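Local atomic coordinates of adhesion G-protein coupled receptor G6 (Danio rerio, PDB entry 6V55), a protein that acts as a calcium-binding adhesion G-protein coupled receptor, probably involved in myelination, and probably engages extracellular partners through its large multidomain extracellular region. Residues Q120-P125 and T130-S135; S139-T144 and L275-M280; S191-D196 and G220-Y225; E535-V540 and K577-T582. All coordinates share one frame; numbering follows the deposited sequence.

Contact 1: Q120-P125 and T130-S135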
loop_
_atom_site.group_PDB
_atom_site.type_symbol
_atom_site.label_atom_id
_atom_site.label_comp_id
_atom_site.label_asym_id
_atom_site.label_seq_id
_atom_site.Cartn_x
_atom_site.Cartn_y
_atom_site.Cartn_z
ATOM N N GLN A 120 23.855 17.534 9.942
ATOM C CA GLN A 120 24.947 16.772 10.535
ATOM C C GLN A 120 26.020 17.703 11.090
ATOM O O GLN A 120 26.317 18.749 10.511
ATOM C CB GLN A 120 25.579 15.805 9.507
ATOM C CG GLN A 120 24.684 14.659 9.058
ATOM C CD GLN A 120 25.193 13.989 7.821
ATOM O OE1 GLN A 120 25.567 14.660 6.865
ATOM N NE2 GLN A 120 25.199 12.656 7.815
ATOM N N LYS A 121 26.600 17.313 12.212
ATOM C CA LYS A 121 27.779 17.944 12.786
ATOM C C LYS A 121 28.945 16.989 12.552
ATOM O O LYS A 121 28.740 15.823 12.203
ATOM C CB LYS A 121 27.558 18.241 14.282
ATOM C CG LYS A 121 26.705 19.521 14.568
ATOM C CD LYS A 121 25.166 19.296 14.481
ATOM C CE LYS A 121 24.328 20.582 14.652
ATOM N NZ LYS A 121 22.965 20.456 14.032
ATOM N N VAL A 122 30.179 17.480 12.668
ATOM C CA VAL A 122 31.342 16.702 12.225
ATOM C C VAL A 122 32.415 16.697 13.307
ATOM O O VAL A 122 32.889 17.761 13.719
ATOM C CB VAL A 122 31.914 17.222 10.888
ATOM C CG1 VAL A 122 33.263 16.616 10.596
ATOM C CG2 VAL A 122 30.993 16.857 9.725
ATOM N N THR A 123 32.819 15.502 13.746
ATOM C CA THR A 123 33.923 15.372 14.696
ATOM C C THR A 123 35.269 15.520 13.977
ATOM O O THR A 123 35.538 14.803 13.010
ATOM C CB THR A 123 33.829 14.024 15.416
ATOM O OG1 THR A 123 32.604 13.964 16.162
ATOM C CG2 THR A 123 35.016 13.819 16.366
ATOM N N MET A 124 36.119 16.447 14.447
ATOM C CA MET A 124 37.383 16.574 13.717
ATOM C C MET A 124 38.438 15.650 14.321
ATOM O O MET A 124 38.442 15.443 15.539
ATOM C CB MET A 124 37.882 18.019 13.735
ATOM C CG MET A 124 37.777 18.746 15.048
ATOM S SD MET A 124 37.319 20.428 14.656
ATOM C CE MET A 124 35.670 19.983 14.185
ATOM N N PRO A 125 39.347 15.065 13.527
ATOM C CA PRO A 125 40.128 13.928 14.026
ATOM C C PRO A 125 41.291 14.360 14.908
ATOM O O PRO A 125 41.685 15.523 14.961
ATOM C CB PRO A 125 40.639 13.261 12.747
ATOM C CG PRO A 125 40.847 14.392 11.828
ATOM C CD PRO A 125 39.723 15.362 12.125
ATOM N N THR A 130 43.780 10.958 8.146
ATOM C CA THR A 130 42.327 11.017 8.310
ATOM C C THR A 130 41.927 12.440 7.910
ATOM O O THR A 130 41.618 13.302 8.739
ATOM C CB THR A 130 41.866 10.665 9.730
ATOM O OG1 THR A 130 40.498 11.063 9.910
ATOM C CG2 THR A 130 42.747 11.301 10.770
ATOM N N ILE A 131 41.960 12.678 6.602
ATOM C CA ILE A 131 41.814 14.007 6.029
ATOM C C ILE A 131 40.343 14.234 5.724
ATOM O O ILE A 131 39.717 13.455 4.999
ATOM C CB ILE A 131 42.684 14.154 4.768
ATOM C CG1 ILE A 131 44.170 14.043 5.132
ATOM C CG2 ILE A 131 42.434 15.483 4.064
ATOM C CD1 ILE A 131 44.832 12.785 4.632
ATOM N N LEU A 132 39.791 15.307 6.276
ATOM C CA LEU A 132 38.385 15.664 6.096
ATOM C C LEU A 132 38.361 16.946 5.266
ATOM O O LEU A 132 38.295 18.062 5.792
ATOM C CB LEU A 132 37.686 15.831 7.443
ATOM C CG LEU A 132 37.262 14.539 8.144
ATOM C CD1 LEU A 132 38.359 13.943 9.005
ATOM C CD2 LEU A 132 36.052 14.815 8.989
ATOM N N ARG A 133 38.429 16.769 3.948
ATOM C CA ARG A 133 38.757 17.840 3.026
ATOM C C ARG A 133 37.583 18.204 2.133
ATOM O O ARG A 133 36.625 17.443 1.969
ATOM C CB ARG A 133 39.936 17.454 2.132
ATOM C CG ARG A 133 39.738 16.142 1.407
ATOM C CD ARG A 133 40.673 15.995 0.200
ATOM N NE ARG A 133 40.419 16.940 -0.894
ATOM C CZ ARG A 133 41.299 17.199 -1.865
ATOM N NH1 ARG A 133 42.480 16.591 -1.851
ATOM N NH2 ARG A 133 41.021 18.072 -2.837
ATOM N N VAL A 134 37.685 19.410 1.568
ATOM C CA VAL A 134 36.915 19.763 0.384
ATOM C C VAL A 134 37.302 18.805 -0.737
ATOM O O VAL A 134 38.479 18.447 -0.888
ATOM C CB VAL A 134 37.166 21.243 0.039
ATOM C CG1 VAL A 134 36.423 21.687 -1.206
ATOM C CG2 VAL A 134 36.729 22.104 1.213
ATOM N N SER A 135 36.308 18.314 -1.475
ATOM C CA SER A 135 36.625 17.296 -2.464
ATOM C C SER A 135 37.183 17.944 -3.723
ATOM O O SER A 135 36.960 19.128 -3.999
ATOM C CB SER A 135 35.399 16.440 -2.795
ATOM O OG SER A 135 34.776 16.833 -3.981
#

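Contact 2: S139-T144 and L275-M280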
loop_
_atom_site.group_PDB
_atom_site.type_symbol
_atom_site.label_atom_id
_atom_site.label_comp_id
_atom_site.label_asym_id
_atom_site.label_seq_id
_atom_site.Cartn_x
_atom_site.Cartn_y
_atom_site.Cartn_z
ATOM N N SER A 139 37.148 23.253 -7.322
ATOM C CA SER A 139 38.407 23.958 -7.546
ATOM C C SER A 139 38.378 25.276 -6.788
ATOM O O SER A 139 37.537 26.142 -7.071
ATOM C CB SER A 139 38.644 24.222 -9.035
ATOM O OG SER A 139 37.429 24.520 -9.715
ATOM N N ILE A 140 39.302 25.437 -5.846
ATOM C CA ILE A 140 39.377 26.661 -5.056
ATOM C C ILE A 140 40.168 27.701 -5.839
ATOM O O ILE A 140 41.356 27.480 -6.135
ATOM C CB ILE A 140 40.009 26.412 -3.676
ATOM C CG1 ILE A 140 39.161 25.428 -2.871
ATOM C CG2 ILE A 140 40.146 27.711 -2.917
ATOM C CD1 ILE A 140 39.896 24.874 -1.688
ATOM N N PRO A 141 39.574 28.850 -6.165
ATOM C CA PRO A 141 40.244 29.839 -7.009
ATOM C C PRO A 141 41.355 30.570 -6.272
ATOM O O PRO A 141 41.663 30.305 -5.113
ATOM C CB PRO A 141 39.117 30.808 -7.365
ATOM C CG PRO A 141 38.153 30.683 -6.249
ATOM C CD PRO A 141 38.181 29.237 -5.883
ATOM N N VAL A 142 41.969 31.497 -6.999
ATOM C CA VAL A 142 42.851 32.481 -6.403
ATOM C C VAL A 142 42.016 33.430 -5.557
ATOM O O VAL A 142 40.981 33.928 -6.018
ATOM C CB VAL A 142 43.633 33.204 -7.507
ATOM C CG1 VAL A 142 44.214 34.520 -7.020
ATOM C CG2 VAL A 142 44.724 32.265 -8.037
ATOM N N LEU A 143 42.433 33.639 -4.300
ATOM C CA LEU A 143 41.707 34.461 -3.337
ATOM C C LEU A 143 42.545 35.679 -2.951
ATOM O O LEU A 143 43.694 35.549 -2.502
ATOM C CB LEU A 143 41.326 33.647 -2.098
ATOM C CG LEU A 143 40.264 32.548 -2.277
ATOM C CD1 LEU A 143 40.251 31.608 -1.090
ATOM C CD2 LEU A 143 38.866 33.122 -2.516
ATOM N N THR A 144 41.970 36.862 -3.161
ATOM C CA THR A 144 42.455 38.106 -2.582
ATOM C C THR A 144 41.456 38.694 -1.594
ATOM O O THR A 144 41.662 39.817 -1.113
ATOM C CB THR A 144 42.771 39.126 -3.684
ATOM O OG1 THR A 144 41.684 39.199 -4.617
ATOM C CG2 THR A 144 44.019 38.713 -4.408
ATOM N N LEU A 275 32.395 28.979 2.431
ATOM C CA LEU A 275 33.452 29.873 1.957
ATOM C C LEU A 275 32.970 30.656 0.744
ATOM O O LEU A 275 32.277 30.112 -0.117
ATOM C CB LEU A 275 34.718 29.084 1.594
ATOM C CG LEU A 275 35.989 29.803 1.137
ATOM C CD1 LEU A 275 36.428 30.844 2.154
ATOM C CD2 LEU A 275 37.067 28.768 0.928
ATOM N N TRP A 276 33.361 31.925 0.669
ATOM C CA TRP A 276 32.943 32.828 -0.395
ATOM C C TRP A 276 34.143 33.558 -0.988
ATOM O O TRP A 276 35.196 33.683 -0.361
ATOM C CB TRP A 276 31.965 33.895 0.108
ATOM C CG TRP A 276 30.562 33.467 0.383
ATOM C CD1 TRP A 276 29.478 33.607 -0.447
ATOM C CD2 TRP A 276 30.066 32.891 1.597
ATOM N NE1 TRP A 276 28.344 33.133 0.172
ATOM C CE2 TRP A 276 28.678 32.691 1.427
ATOM C CE3 TRP A 276 30.661 32.522 2.815
ATOM C CZ2 TRP A 276 27.880 32.135 2.427
ATOM C CZ3 TRP A 276 29.862 31.975 3.818
ATOM C CH2 TRP A 276 28.490 31.783 3.615
ATOM N N ASP A 277 33.908 34.117 -2.184
ATOM C CA ASP A 277 34.878 34.819 -3.020
ATOM C C ASP A 277 35.172 36.240 -2.565
ATOM O O ASP A 277 36.184 36.815 -2.978
ATOM C CB ASP A 277 34.339 34.894 -4.445
ATOM C CG ASP A 277 35.100 34.030 -5.391
ATOM O OD1 ASP A 277 36.122 33.451 -4.951
ATOM O OD2 ASP A 277 34.681 33.937 -6.575
ATOM N N HIS A 278 34.296 36.836 -1.776
ATOM C CA HIS A 278 34.405 38.237 -1.411
ATOM C C HIS A 278 34.305 38.348 0.097
ATOM O O HIS A 278 33.827 37.429 0.772
ATOM C CB HIS A 278 33.307 39.079 -2.073
ATOM C CG HIS A 278 31.947 38.450 -2.013
ATOM N ND1 HIS A 278 31.525 37.496 -2.918
ATOM C CD2 HIS A 278 30.916 38.632 -1.154
ATOM C CE1 HIS A 278 30.297 37.116 -2.617
ATOM N NE2 HIS A 278 29.902 37.794 -1.554
ATOM N N ALA A 279 34.767 39.477 0.624
ATOM C CA ALA A 279 34.566 39.777 2.031
ATOM C C ALA A 279 33.301 40.591 2.199
ATOM O O ALA A 279 33.104 41.600 1.513
ATOM C CB ALA A 279 35.732 40.539 2.622
ATOM N N MET A 280 32.467 40.168 3.142
ATOM C CA MET A 280 31.135 40.717 3.305
ATOM C C MET A 280 31.133 41.907 4.254
ATOM O O MET A 280 31.844 41.916 5.269
ATOM C CB MET A 280 30.194 39.639 3.829
ATOM C CG MET A 280 29.992 38.509 2.857
ATOM S SD MET A 280 28.455 37.652 3.198
ATOM C CE MET A 280 28.987 35.949 3.099
HETATM O O HOH W 1 38.506 35.350 -6.364
HETATM O O HOH W 2 39.053 36.776 -4.335
#

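Contact 3: S191-D196 and G220-Y225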
loop_
_atom_site.group_PDB
_atom_site.type_symbol
_atom_site.label_atom_id
_atom_site.label_comp_id
_atom_site.label_asym_id
_atom_site.label_seq_id
_atom_site.Cartn_x
_atom_site.Cartn_y
_atom_site.Cartn_z
ATOM N N SER A 191 51.909 35.253 7.296
ATOM C CA SER A 191 51.754 36.221 8.369
ATOM C C SER A 191 50.722 35.734 9.375
ATOM O O SER A 191 49.992 34.771 9.142
ATOM C CB SER A 191 51.341 37.584 7.805
ATOM O OG SER A 191 50.136 37.468 7.055
ATOM N N TYR A 192 50.655 36.434 10.504
ATOM C CA TYR A 192 49.740 36.101 11.588
ATOM C C TYR A 192 48.878 37.312 11.904
ATOM O O TYR A 192 49.395 38.368 12.293
ATOM C CB TYR A 192 50.503 35.669 12.830
ATOM C CG TYR A 192 51.095 34.298 12.767
ATOM C CD1 TYR A 192 50.451 33.202 13.356
ATOM C CD2 TYR A 192 52.320 34.098 12.127
ATOM C CE1 TYR A 192 51.021 31.926 13.292
ATOM C CE2 TYR A 192 52.892 32.857 12.053
ATOM C CZ TYR A 192 52.248 31.776 12.631
ATOM O OH TYR A 192 52.883 30.569 12.531
ATOM N N CYS A 193 47.574 37.155 11.740
ATOM C CA CYS A 193 46.599 38.202 12.024
ATOM C C CYS A 193 45.794 37.745 13.232
ATOM O O CYS A 193 44.924 36.875 13.108
ATOM C CB CYS A 193 45.714 38.455 10.806
ATOM S SG CYS A 193 46.658 38.833 9.288
ATOM N N SER A 194 46.097 38.310 14.404
ATOM C CA SER A 194 45.430 37.895 15.631
ATOM C C SER A 194 44.026 38.481 15.689
ATOM O O SER A 194 43.821 39.672 15.427
ATOM C CB SER A 194 46.228 38.320 16.857
ATOM O OG SER A 194 45.345 38.609 17.931
ATOM N N VAL A 195 43.053 37.635 16.001
ATOM C CA VAL A 195 41.684 38.101 16.171
ATOM C C VAL A 195 41.304 38.011 17.645
ATOM O O VAL A 195 40.112 37.919 17.973
ATOM C CB VAL A 195 40.707 37.286 15.307
ATOM C CG1 VAL A 195 40.864 37.674 13.856
ATOM C CG2 VAL A 195 40.916 35.797 15.509
ATOM N N ASP A 196 42.315 38.060 18.540
ATOM C CA ASP A 196 42.112 37.669 19.935
ATOM C C ASP A 196 41.264 38.662 20.719
ATOM O O ASP A 196 40.530 38.242 21.620
ATOM C CB ASP A 196 43.441 37.440 20.660
ATOM C CG ASP A 196 43.290 36.474 21.840
ATOM O OD1 ASP A 196 43.166 36.942 23.003
ATOM O OD2 ASP A 196 43.238 35.243 21.588
ATOM N N GLY A 220 43.903 44.894 3.986
ATOM C CA GLY A 220 44.339 44.112 5.124
ATOM C C GLY A 220 43.296 43.966 6.200
ATOM O O GLY A 220 43.622 43.521 7.299
ATOM N N LEU A 221 42.045 44.304 5.906
ATOM C CA LEU A 221 40.993 44.367 6.909
ATOM C C LEU A 221 40.490 42.963 7.232
ATOM O O LEU A 221 39.812 42.335 6.411
ATOM C CB LEU A 221 39.849 45.247 6.410
ATOM C CG LEU A 221 38.759 45.546 7.452
ATOM C CD1 LEU A 221 39.224 46.603 8.427
ATOM C CD2 LEU A 221 37.456 45.972 6.790
ATOM N N ILE A 222 40.822 42.469 8.422
ATOM C CA ILE A 222 40.134 41.316 8.987
ATOM C C ILE A 222 38.801 41.780 9.568
ATOM O O ILE A 222 38.727 42.805 10.251
ATOM C CB ILE A 222 40.991 40.631 10.066
ATOM C CG1 ILE A 222 42.474 40.598 9.667
ATOM C CG2 ILE A 222 40.434 39.235 10.402
ATOM C CD1 ILE A 222 42.839 39.529 8.686
ATOM N N GLY A 223 37.742 41.037 9.285
ATOM C CA GLY A 223 36.456 41.249 9.926
ATOM C C GLY A 223 36.105 39.992 10.735
ATOM O O GLY A 223 36.489 38.896 10.349
ATOM N N VAL A 224 35.450 40.201 11.869
ATOM C CA VAL A 224 34.989 39.108 12.727
ATOM C C VAL A 224 33.516 39.355 13.033
ATOM O O VAL A 224 33.146 40.455 13.463
ATOM C CB VAL A 224 35.805 39.006 14.031
ATOM C CG1 VAL A 224 35.228 37.950 14.953
ATOM C CG2 VAL A 224 37.246 38.653 13.742
ATOM N N TYR A 225 32.677 38.350 12.793
ATOM C CA TYR A 225 31.291 38.358 13.243
ATOM C C TYR A 225 31.112 37.257 14.289
ATOM O O TYR A 225 31.310 36.073 13.991
ATOM C CB TYR A 225 30.346 38.181 12.057
ATOM C CG TYR A 225 28.931 38.638 12.293
ATOM C CD1 TYR A 225 28.011 37.805 12.945
ATOM C CD2 TYR A 225 28.502 39.893 11.850
ATOM C CE1 TYR A 225 26.709 38.210 13.166
ATOM C CE2 TYR A 225 27.193 40.311 12.056
ATOM C CZ TYR A 225 26.302 39.461 12.717
ATOM O OH TYR A 225 25.001 39.851 12.940
#

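Contact 4: E535-V540 and K577-T582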
loop_
_atom_site.group_PDB
_atom_site.type_symbol
_atom_site.label_atom_id
_atom_site.label_comp_id
_atom_site.label_asym_id
_atom_site.label_seq_id
_atom_site.Cartn_x
_atom_site.Cartn_y
_atom_site.Cartn_z
ATOM N N GLU A 535 -20.330 -23.128 -2.143
ATOM C CA GLU A 535 -21.544 -22.716 -1.459
ATOM C C GLU A 535 -21.888 -21.258 -1.723
ATOM O O GLU A 535 -23.072 -20.921 -1.722
ATOM C CB GLU A 535 -21.446 -22.984 0.046
ATOM C CG GLU A 535 -21.083 -24.439 0.419
ATOM C CD GLU A 535 -19.576 -24.683 0.544
ATOM O OE1 GLU A 535 -19.152 -25.863 0.461
ATOM O OE2 GLU A 535 -18.826 -23.690 0.743
ATOM N N GLU A 536 -20.896 -20.389 -1.973
ATOM C CA GLU A 536 -21.208 -19.013 -2.368
ATOM C C GLU A 536 -21.766 -18.963 -3.780
ATOM O O GLU A 536 -22.646 -18.144 -4.075
ATOM C CB GLU A 536 -19.967 -18.138 -2.297
ATOM C CG GLU A 536 -19.881 -17.271 -1.063
ATOM C CD GLU A 536 -18.441 -16.939 -0.680
ATOM O OE1 GLU A 536 -17.521 -17.248 -1.483
ATOM O OE2 GLU A 536 -18.236 -16.415 0.449
ATOM N N LEU A 537 -21.289 -19.859 -4.641
ATOM C CA LEU A 537 -21.673 -19.864 -6.043
ATOM C C LEU A 537 -23.134 -20.264 -6.240
ATOM O O LEU A 537 -23.828 -19.663 -7.069
ATOM C CB LEU A 537 -20.747 -20.803 -6.799
ATOM C CG LEU A 537 -20.803 -20.666 -8.299
ATOM C CD1 LEU A 537 -19.403 -20.474 -8.775
ATOM C CD2 LEU A 537 -21.411 -21.900 -8.915
ATOM N N THR A 538 -23.633 -21.260 -5.485
ATOM C CA THR A 538 -25.056 -21.580 -5.612
ATOM C C THR A 538 -25.939 -20.517 -4.951
ATOM O O THR A 538 -27.108 -20.380 -5.333
ATOM C CB THR A 538 -25.399 -22.995 -5.074
ATOM O OG1 THR A 538 -25.607 -22.978 -3.654
ATOM C CG2 THR A 538 -24.312 -24.025 -5.429
ATOM N N GLN A 539 -25.397 -19.714 -4.028
ATOM C CA GLN A 539 -26.178 -18.601 -3.507
ATOM C C GLN A 539 -26.218 -17.427 -4.465
ATOM O O GLN A 539 -27.193 -16.665 -4.460
ATOM C CB GLN A 539 -25.618 -18.129 -2.177
ATOM C CG GLN A 539 -25.746 -19.149 -1.121
ATOM C CD GLN A 539 -24.851 -18.839 0.020
ATOM O OE1 GLN A 539 -24.583 -17.674 0.308
ATOM N NE2 GLN A 539 -24.353 -19.874 0.673
ATOM N N VAL A 540 -25.171 -17.241 -5.267
ATOM C CA VAL A 540 -25.224 -16.187 -6.269
ATOM C C VAL A 540 -26.194 -16.581 -7.383
ATOM O O VAL A 540 -27.002 -15.765 -7.841
ATOM C CB VAL A 540 -23.800 -15.875 -6.777
ATOM C CG1 VAL A 540 -23.826 -14.938 -7.913
ATOM C CG2 VAL A 540 -22.971 -15.231 -5.665
ATOM N N LYS A 577 -21.833 -27.713 -10.382
ATOM C CA LYS A 577 -22.736 -28.868 -10.505
ATOM C C LYS A 577 -24.019 -28.705 -9.698
ATOM O O LYS A 577 -25.106 -29.013 -10.197
ATOM C CB LYS A 577 -22.020 -30.159 -10.089
ATOM C CG LYS A 577 -22.667 -31.431 -10.687
ATOM C CD LYS A 577 -21.834 -32.724 -10.470
ATOM C CE LYS A 577 -21.682 -33.133 -8.991
ATOM N NZ LYS A 577 -22.635 -34.218 -8.570
ATOM N N ASP A 578 -23.929 -28.126 -8.509
ATOM C CA ASP A 578 -25.122 -27.866 -7.721
ATOM C C ASP A 578 -25.914 -26.657 -8.216
ATOM O O ASP A 578 -27.131 -26.615 -8.021
ATOM C CB ASP A 578 -24.724 -27.680 -6.256
ATOM C CG ASP A 578 -24.690 -28.989 -5.497
ATOM O OD1 ASP A 578 -25.087 -28.987 -4.306
ATOM O OD2 ASP A 578 -24.290 -30.016 -6.100
ATOM N N ALA A 579 -25.267 -25.684 -8.854
ATOM C CA ALA A 579 -25.946 -24.468 -9.289
ATOM C C ALA A 579 -26.313 -24.448 -10.767
ATOM O O ALA A 579 -26.927 -23.470 -11.205
ATOM C CB ALA A 579 -25.084 -23.239 -8.993
ATOM N N SER A 580 -25.957 -25.484 -11.544
ATOM C CA SER A 580 -25.991 -25.371 -13.003
ATOM C C SER A 580 -27.413 -25.360 -13.549
ATOM O O SER A 580 -27.687 -24.664 -14.533
ATOM C CB SER A 580 -25.192 -26.498 -13.666
ATOM O OG SER A 580 -25.818 -27.760 -13.518
ATOM N N GLU A 581 -28.336 -26.084 -12.913
ATOM C CA GLU A 581 -29.692 -26.133 -13.448
ATOM C C GLU A 581 -30.440 -24.825 -13.191
ATOM O O GLU A 581 -31.223 -24.382 -14.034
ATOM C CB GLU A 581 -30.452 -27.321 -12.873
ATOM C CG GLU A 581 -31.752 -27.594 -13.599
ATOM C CD GLU A 581 -32.720 -28.443 -12.801
ATOM O OE1 GLU A 581 -32.380 -28.856 -11.662
ATOM O OE2 GLU A 581 -33.822 -28.706 -13.333
ATOM N N THR A 582 -30.172 -24.168 -12.062
ATOM C CA THR A 582 -30.724 -22.836 -11.835
ATOM C C THR A 582 -30.109 -21.814 -12.791
ATOM O O THR A 582 -30.833 -20.992 -13.378
ATOM C CB THR A 582 -30.496 -22.448 -10.375
ATOM O OG1 THR A 582 -31.205 -23.361 -9.521
ATOM C CG2 THR A 582 -30.956 -21.051 -10.097
#

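Contact 1: Q120-P125 and T130-S135
Thr130 O lies 3.4 Å from Pro125 CG across the contact, a van der Waals approach; no hydrogen bond joins the segments. The threonine side chain runs past the ring in the opposite sense and covers its CB corner with both branches. Thr130 CG2 is 3.5 Å from Pro125 CB, and Thr130 OG1 is 3.6 Å from that same CB. This follows from a first torsion of 166°, which sets OG1 trans to the threonine nitrogen and wedges CG2 between that nitrogen and the carbonyl carbon. With a glycine here, the CB corner of Pro125 would probably lose both neighbours and a gap would open beside the ring. The segments lie where the two sheets of the pentraxin-type, concanavalin-like sandwich approach each other: strand 122-123 borders one sheet beside strand 268-276, whereas Leu132 joins its backbone to Ile251, at the border of the other. Leu132 closes the seam with its forked end. Its CD1 sits 3.7 Å from Pro125 CD, while its CD2 reaches Val122 CG1, also at 3.7 Å. Val122 presents CG1 because this methyl extends trans to its own nitrogen (chi1 168°), and CG1 passes alongside the leucine branch, the two side chains running in opposite senses. Beyond the pair, Val122 also packs on Trp299 and Ile270.

Contact 2: S139-T144 and L275-M280
Asp277 OD1 is met by two aliphatic carbons of 139-144, Pro141 CG and Leu143 CD2, each at 3.7 Å. The aspartate reaches them through an unusual conformation: its first torsion of -110° falls away from the staggered positions, and with chi2 of -6° OD1 nearly eclipses CA about the CB-CG bond. Leu143 approaches at about a right angle. Its CG stands opposite the carbonyl carbon, and chi2 of 165° extends CD1, leaving CD2 as the branch turned to Asp277 OD1, with Trp276 O a little farther away. The proline comes in obliquely, offering the CG corner of its ring. In the concanavalin-like sandwich this lies near the end of strand 268-276, where the chain passes the loop leading into strand 145-154, its neighbour in that sheet. The side chains alternate accordingly: Leu275 packs on Phe146, Val148 and Leu249 on the side facing the second sheet, whereas Trp276 turns the other way, onto Thr147 and Cys149. One indole face is covered by Met280, whose terminal methyl CE sits 3.5 Å above the plane of the Trp276 ring, over its centre. Water supplements the sparse direct contact. One water accepts from Thr144 N at 3.1 Å and lies 3.2 Å from Asp277 O; the other is 2.9 Å from Val142 O and makes a weak, long bond with Asp277 OD1.

Contact 3: S191-D196 and G220-Y225
Ile222 divides its branches between two residues of 191-196. Its CD1 lies 3.7 Å from Cys193 CB, and its CG2 is 3.8 Å from Val195 CG1. The first torsion of -39° separates CG1, close to the backbone nitrogen, from CG2, trans to it, and chi2 of -79° then puts CD1 on Cys193. Val195 CG1 does double duty, for it also meets Val224 CG2 at 3.7 Å; the valines cross obliquely. All four side chains are buried, and the packing is apolar throughout. Cys193 is tied further by its disulfide to Cys235. With an alanine in place of Ile222, Cys193 CB and Val195 CG1 would probably be left without their partners and a gap would open between the sheets. The outward-facing residues behave differently. Tyr192, exposed, sets its ring edge-to-face against Phe187, and Ser194, whose CB points away from 220-225, accepts Asp196 N through OG at 3.1 Å, an ST turn just after the strand. On strand 221-226, Leu221 packs on Ser232 and Ile234, within its own sheet. Side chains alternating between interior and exterior, with two antiparallel sheets clasped by the inward ones, characterise the concanavalin-like beta sandwich of pentraxins.

Contact 4: E535-V540 and K577-T582
Helix segments 535-540 and 577-582 run almost exactly parallel, with 7° between their directions and axes 8.6 Å apart at closest approach. Thr538 and Ala579 bring their backbones nearest, with CA atoms 4.8 Å apart, a spacing that the short alanine side chain permits. Ala579 CB points at the first helix and nestles against Thr538, 3.8 Å from its CA and 3.7 Å from its CG2. With the threonine chi1 at 84°, OG1 lies between the nitrogen and the carbonyl carbon, and CG2 is turned to the second helix, where it reaches Asp578 CB as well, at 3.8 Å. Leu537 adds a flanking contact: its CG extends trans to the backbone nitrogen, which brings CD2 to within 3.9 Å of Ala579 CB although its own CB does not point at the second helix. Leu537 also packs on Val568, and Val540 on Ile564, so helix 555-568 covers an adjoining face. No hydrogen bond passes directly between the two segments. Asp578 is exposed, and its carboxylate has a long, weak ion pair with Lys534. Ala579 also touches Val541, which continues the interface into the next turn of helix 534-550. Near this point helix 573-593 is kinked, since the nitrogens of Glu581 and Thr582 lack hydrogen bonds to the preceding turn. Close pairing of parallel helices through a small residue, with a third helix alongside, is consistent with the helical subdomain that accompanies the GPS-containing beta domain in the GAIN architecture of adhesion receptors.

Contacts 1, 2 and 3 all belong to the pentraxin-family sandwich and share its six-stranded sheet, whereas contact 4 joins two helices far away, on the opposite side of the chain's centre. Contacts 1 and 2 use neighbouring strands, 122-123 and 268-276, at centres about 20 Å apart. Contact 3 falls within the stretch of chain spanned by contact 2 and is the fully buried one, purely apolar and backed by a disulfide. Contact 1 mixes buried aliphatics with a partly exposed proline-threonine pair, while contact 2, nearer the surface, sets aliphatic carbons against a carboxylate oxygen and adds waters. Contact 4 is apolar at its centre, with a long, weak ion pair of Asp578 beside it.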